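Local structure of probable exosome complex exonuclease 2 (2PO1) at residues E108-E119 and I234-G242. The protein is probably a non-catalytic RNase PH-family subunit of the archaeal exosome, an RNA-degrading complex, and probably contributes to structuring the active site of its partner Rrp41. Residues are numbered along the deposited sequence; the frame is centred on the assembly and turned at random.
With nucleotides of chain A.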
loop_
_atom_site.group_PDB
_atom_site.type_symbol
_atom_site.label_atom_id
_atom_site.label_comp_id
_atom_site.label_asym_id
_atom_site.label_seq_id
_atom_site.Cartn_x
_atom_site.Cartn_y
_atom_site.Cartn_z
ATOM N N GLU C 108 -12.044 3.814 14.054
ATOM C CA GLU C 108 -13.048 3.606 15.083
ATOM C C GLU C 108 -14.098 4.713 15.041
ATOM O O GLU C 108 -15.279 4.449 15.213
ATOM C CB GLU C 108 -12.383 3.555 16.473
ATOM C CG GLU C 108 -13.392 3.704 17.642
ATOM C CD GLU C 108 -12.654 3.735 18.964
ATOM O OE1 GLU C 108 -12.831 2.811 19.760
ATOM O OE2 GLU C 108 -11.806 4.627 19.152
ATOM N N LEU C 109 -13.677 5.955 14.813
ATOM C CA LEU C 109 -14.617 7.077 14.677
ATOM C C LEU C 109 -15.561 6.800 13.548
ATOM O O LEU C 109 -16.727 6.897 13.713
ATOM C CB LEU C 109 -13.835 8.358 14.346
ATOM C CG LEU C 109 -13.087 8.939 15.562
ATOM C CD1 LEU C 109 -12.090 10.006 15.122
ATOM C CD2 LEU C 109 -14.070 9.526 16.589
ATOM N N ALA C 110 -15.042 6.430 12.373
ATOM C CA ALA C 110 -15.926 6.133 11.220
ATOM C C ALA C 110 -16.939 5.053 11.519
ATOM O O ALA C 110 -18.062 5.082 11.055
ATOM C CB ALA C 110 -15.093 5.696 10.029
ATOM N N ARG C 111 -16.470 3.995 12.149
ATOM C CA ARG C 111 -17.301 2.840 12.310
ATOM C C ARG C 111 -18.353 3.079 13.352
ATOM O O ARG C 111 -19.472 2.700 13.177
ATOM C CB ARG C 111 -16.392 1.633 12.606
ATOM C CG ARG C 111 -15.622 1.293 11.404
ATOM C CD ARG C 111 -14.733 0.097 11.612
ATOM N NE ARG C 111 -15.409 -0.980 12.364
ATOM C CZ ARG C 111 -16.082 -1.970 11.787
ATOM N NH1 ARG C 111 -16.219 -2.048 10.439
ATOM N NH2 ARG C 111 -16.607 -2.907 12.554
ATOM N N VAL C 112 -18.015 3.767 14.427
ATOM C CA VAL C 112 -18.973 3.980 15.494
ATOM C C VAL C 112 -20.044 4.936 14.990
ATOM O O VAL C 112 -21.186 4.796 15.334
ATOM C CB VAL C 112 -18.300 4.620 16.684
ATOM C CG1 VAL C 112 -19.308 5.146 17.669
ATOM C CG2 VAL C 112 -17.310 3.672 17.303
ATOM N N ILE C 113 -19.655 5.917 14.172
ATOM C CA ILE C 113 -20.596 6.899 13.715
ATOM C C ILE C 113 -21.448 6.219 12.638
ATOM O O ILE C 113 -22.636 6.443 12.525
ATOM C CB ILE C 113 -19.853 8.178 13.106
ATOM C CG1 ILE C 113 -19.236 9.042 14.200
ATOM C CG2 ILE C 113 -20.818 9.084 12.346
ATOM C CD1 ILE C 113 -20.146 9.198 15.486
ATOM N N ASP C 114 -20.823 5.387 11.818
ATOM C CA ASP C 114 -21.566 4.690 10.811
ATOM C C ASP C 114 -22.609 3.838 11.502
ATOM O O ASP C 114 -23.756 3.776 11.062
ATOM C CB ASP C 114 -20.612 3.779 10.068
ATOM C CG ASP C 114 -21.284 3.024 8.965
ATOM O OD1 ASP C 114 -21.139 3.433 7.791
ATOM O OD2 ASP C 114 -21.898 1.989 9.293
ATOM N N ARG C 115 -22.191 3.161 12.564
ATOM C CA ARG C 115 -23.077 2.237 13.234
ATOM C C ARG C 115 -24.250 2.977 13.762
ATOM O O ARG C 115 -25.375 2.495 13.626
ATOM C CB ARG C 115 -22.382 1.487 14.346
ATOM C CG ARG C 115 -21.490 0.466 13.719
ATOM C CD ARG C 115 -21.203 -0.612 14.710
ATOM N NE ARG C 115 -20.500 -0.116 15.870
ATOM C CZ ARG C 115 -19.174 -0.116 15.992
ATOM N NH1 ARG C 115 -18.644 0.327 17.104
ATOM N NH2 ARG C 115 -18.383 -0.561 15.010
ATOM N N GLY C 116 -23.996 4.164 14.307
ATOM C CA GLY C 116 -25.081 4.981 14.922
ATOM C C GLY C 116 -26.159 5.261 13.901
ATOM O O GLY C 116 -27.336 5.286 14.219
ATOM N N ILE C 117 -25.748 5.487 12.660
ATOM C CA ILE C 117 -26.664 5.844 11.585
ATOM C C ILE C 117 -27.201 4.567 11.020
ATOM O O ILE C 117 -28.384 4.387 10.944
ATOM C CB ILE C 117 -25.967 6.756 10.520
ATOM C CG1 ILE C 117 -25.576 8.070 11.202
ATOM C CG2 ILE C 117 -26.874 6.973 9.301
ATOM C CD1 ILE C 117 -24.444 8.869 10.513
ATOM N N ARG C 118 -26.324 3.639 10.632
ATOM C CA ARG C 118 -26.770 2.428 10.052
ATOM C C ARG C 118 -27.782 1.718 10.945
ATOM O O ARG C 118 -28.822 1.277 10.485
ATOM C CB ARG C 118 -25.562 1.499 9.803
ATOM C CG ARG C 118 -25.889 0.305 8.976
ATOM C CD ARG C 118 -24.599 -0.458 8.720
ATOM N NE ARG C 118 -23.662 0.459 8.052
ATOM C CZ ARG C 118 -23.682 0.715 6.746
ATOM N NH1 ARG C 118 -24.530 0.105 5.937
ATOM N NH2 ARG C 118 -22.856 1.599 6.257
ATOM N N GLU C 119 -27.458 1.543 12.197
ATOM C CA GLU C 119 -28.205 0.562 12.978
ATOM C C GLU C 119 -29.468 1.186 13.489
ATOM O O GLU C 119 -30.394 0.498 13.951
ATOM C CB GLU C 119 -27.342 0.018 14.109
ATOM C CG GLU C 119 -26.168 -0.850 13.639
ATOM C CD GLU C 119 -26.601 -2.008 12.806
ATOM O OE1 GLU C 119 -25.931 -2.263 11.772
ATOM O OE2 GLU C 119 -27.626 -2.639 13.177
ATOM N N ILE C 234 -31.017 3.309 21.521
ATOM C CA ILE C 234 -29.591 3.413 21.447
ATOM C C ILE C 234 -29.200 2.694 20.182
ATOM O O ILE C 234 -29.597 1.555 19.952
ATOM C CB ILE C 234 -28.864 2.813 22.684
ATOM C CG1 ILE C 234 -29.456 3.332 24.007
ATOM C CG2 ILE C 234 -27.411 3.140 22.641
ATOM C CD1 ILE C 234 -29.323 2.333 25.117
ATOM N N SER C 235 -28.441 3.358 19.329
ATOM C CA SER C 235 -28.020 2.704 18.083
ATOM C C SER C 235 -26.541 2.421 18.069
ATOM O O SER C 235 -26.066 1.697 17.207
ATOM C CB SER C 235 -28.410 3.550 16.861
ATOM O OG SER C 235 -27.888 4.857 16.986
ATOM N N ALA C 236 -25.792 2.936 19.067
ATOM C CA ALA C 236 -24.403 2.516 19.226
ATOM C C ALA C 236 -23.919 2.865 20.591
ATOM O O ALA C 236 -24.337 3.870 21.204
ATOM C CB ALA C 236 -23.515 3.254 18.256
ATOM N N VAL C 237 -22.994 2.049 21.056
ATOM C CA VAL C 237 -22.255 2.336 22.283
ATOM C C VAL C 237 -20.871 1.904 22.018
ATOM O O VAL C 237 -20.678 0.874 21.382
ATOM C CB VAL C 237 -22.775 1.517 23.478
ATOM C CG1 VAL C 237 -21.892 1.770 24.746
ATOM C CG2 VAL C 237 -24.201 1.928 23.779
ATOM N N GLN C 238 -19.917 2.693 22.508
ATOM C CA GLN C 238 -18.538 2.388 22.376
ATOM C C GLN C 238 -17.800 3.010 23.547
ATOM O O GLN C 238 -17.562 4.225 23.603
ATOM C CB GLN C 238 -17.984 2.942 21.047
ATOM C CG GLN C 238 -16.606 2.531 20.819
ATOM C CD GLN C 238 -16.470 1.368 19.888
ATOM O OE1 GLN C 238 -17.421 0.628 19.630
ATOM N NE2 GLN C 238 -15.260 1.218 19.311
ATOM N N LYS C 239 -17.443 2.146 24.484
ATOM C CA LYS C 239 -16.373 2.467 25.413
ATOM C C LYS C 239 -15.127 2.447 24.519
ATOM O O LYS C 239 -14.920 1.465 23.757
ATOM C CB LYS C 239 -16.278 1.395 26.484
ATOM C CG LYS C 239 -15.266 1.726 27.559
ATOM C CD LYS C 239 -13.922 1.128 27.253
ATOM C CE LYS C 239 -12.955 1.402 28.420
ATOM N NZ LYS C 239 -11.725 0.560 28.265
ATOM N N SER C 240 -14.332 3.536 24.573
ATOM C CA SER C 240 -13.112 3.689 23.825
ATOM C C SER C 240 -11.931 4.057 24.748
ATOM O O SER C 240 -12.116 4.515 25.870
ATOM C CB SER C 240 -13.248 4.705 22.693
ATOM O OG SER C 240 -13.566 5.983 23.177
ATOM N N GLU C 241 -10.723 3.825 24.260
ATOM C CA GLU C 241 -9.482 4.009 25.036
ATOM C C GLU C 241 -9.556 3.052 26.201
ATOM O O GLU C 241 -10.382 2.131 26.163
ATOM C CB GLU C 241 -9.327 5.464 25.520
ATOM C CG GLU C 241 -9.469 6.504 24.427
ATOM C CD GLU C 241 -8.705 6.103 23.162
ATOM O OE1 GLU C 241 -9.242 6.204 22.065
ATOM O OE2 GLU C 241 -7.596 5.602 23.290
ATOM N N GLY C 242 -8.673 3.242 27.190
ATOM C CA GLY C 242 -8.556 2.316 28.299
ATOM C C GLY C 242 -9.512 2.682 29.426
ATOM O O GLY C 242 -10.613 3.176 29.199
ATOM P P A A 8 -16.546 -1.258 7.302
ATOM O OP1 A A 8 -15.971 -0.265 8.268
ATOM O OP2 A A 8 -15.645 -2.345 6.812
ATOM O "O5'" A A 8 -17.944 -1.906 7.796
ATOM C "C5'" A A 8 -19.073 -1.129 8.293
ATOM C "C4'" A A 8 -20.355 -1.940 8.464
ATOM O "O4'" A A 8 -20.883 -2.274 7.164
ATOM C "C3'" A A 8 -20.303 -3.318 9.118
ATOM O "O3'" A A 8 -20.176 -3.302 10.533
ATOM C "C2'" A A 8 -21.644 -3.899 8.687
ATOM O "O2'" A A 8 -22.782 -3.276 9.276
ATOM C "C1'" A A 8 -21.518 -3.533 7.213
ATOM N N9 A A 8 -20.713 -4.452 6.390
ATOM C C8 A A 8 -19.423 -4.277 5.925
ATOM N N7 A A 8 -18.964 -5.258 5.185
ATOM C C5 A A 8 -20.035 -6.138 5.167
ATOM C C6 A A 8 -20.202 -7.385 4.547
ATOM N N6 A A 8 -19.227 -7.925 3.809
ATOM N N1 A A 8 -21.391 -8.031 4.712
ATOM C C2 A A 8 -22.360 -7.458 5.454
ATOM N N3 A A 8 -22.328 -6.278 6.080
ATOM C C4 A A 8 -21.126 -5.669 5.896
ATOM P P A A 9 -19.196 -4.341 11.243
ATOM O OP1 A A 9 -19.249 -3.934 12.666
ATOM O OP2 A A 9 -17.921 -4.473 10.461
ATOM O "O5'" A A 9 -19.951 -5.738 11.092
ATOM C "C5'" A A 9 -21.196 -5.952 11.779
ATOM C "C4'" A A 9 -21.633 -7.370 11.506
ATOM O "O4'" A A 9 -21.769 -7.489 10.076
ATOM C "C3'" A A 9 -20.595 -8.423 11.855
ATOM O "O3'" A A 9 -20.675 -8.776 13.223
ATOM C "C2'" A A 9 -20.982 -9.575 10.948
ATOM O "O2'" A A 9 -22.099 -10.306 11.428
ATOM C "C1'" A A 9 -21.326 -8.786 9.691
ATOM N N9 A A 9 -20.215 -8.687 8.750
ATOM C C8 A A 9 -19.259 -7.703 8.654
ATOM N N7 A A 9 -18.388 -7.920 7.691
ATOM C C5 A A 9 -18.813 -9.115 7.115
ATOM C C6 A A 9 -18.326 -9.898 6.042
ATOM N N6 A A 9 -17.245 -9.572 5.325
ATOM N N1 A A 9 -18.984 -11.042 5.733
ATOM C C2 A A 9 -20.067 -11.384 6.455
ATOM N N3 A A 9 -20.614 -10.728 7.485
ATOM C C4 A A 9 -19.935 -9.602 7.763
HETATM O O HOH W 1 -10.881 2.176 21.777
#
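Glu108 OE1 is gripped twice: Gln238 NE2 donates to it at 2.9 Å, nearly straight at 168°, and a water that also accepts from Glu241 N donates to it. The amide meets the anti lone pair of OE1 and holds that oxygen in its own plane, although carboxylate and amide planes stand 78° apart. Glu108 reaches this point because CG lies anti to its backbone N (chi1 165°) and the chain runs on extended. Its OE2 and Glu241 OE1 each pair with a basic side chain of another protein chain, which probably tempers the closeness of the two carboxylates. The same amide rests on Val112, whose CG2 lies 3.6 Å from Gln238 CD, and its OE1 is hydrogen-bonded to a polar side chain of another protein chain. With an alanine in place of Gln238, Glu108 OE1 would probably lose its amide donor, the neighbouring chain its partner at OE1, and a gap would open beside Val112 CG2. In this RNase PH fold, the 108-118 part of helix 104-118 runs nearly antiparallel to strand 234-240, their axes approaching to 6.3 Å. Outermost within its own chain, that strand pairs antiparallel with a strand of another protein chain, carrying the sheet across the interface. Farther along, a classic bulge lets Ser235 and Ala236 both face Thr227; Ser235 OG donates to Gly116 O at 2.9 Å, in the carbonyl plane, while Ala236 CB sits 4.1 Å from Gly116 CA. On the RNA-facing side of the helix, Arg111 NH1 bonds A9 OP2 of chain A at 3.0 Å and, weakly, A8 OP1 of the same RNA chain.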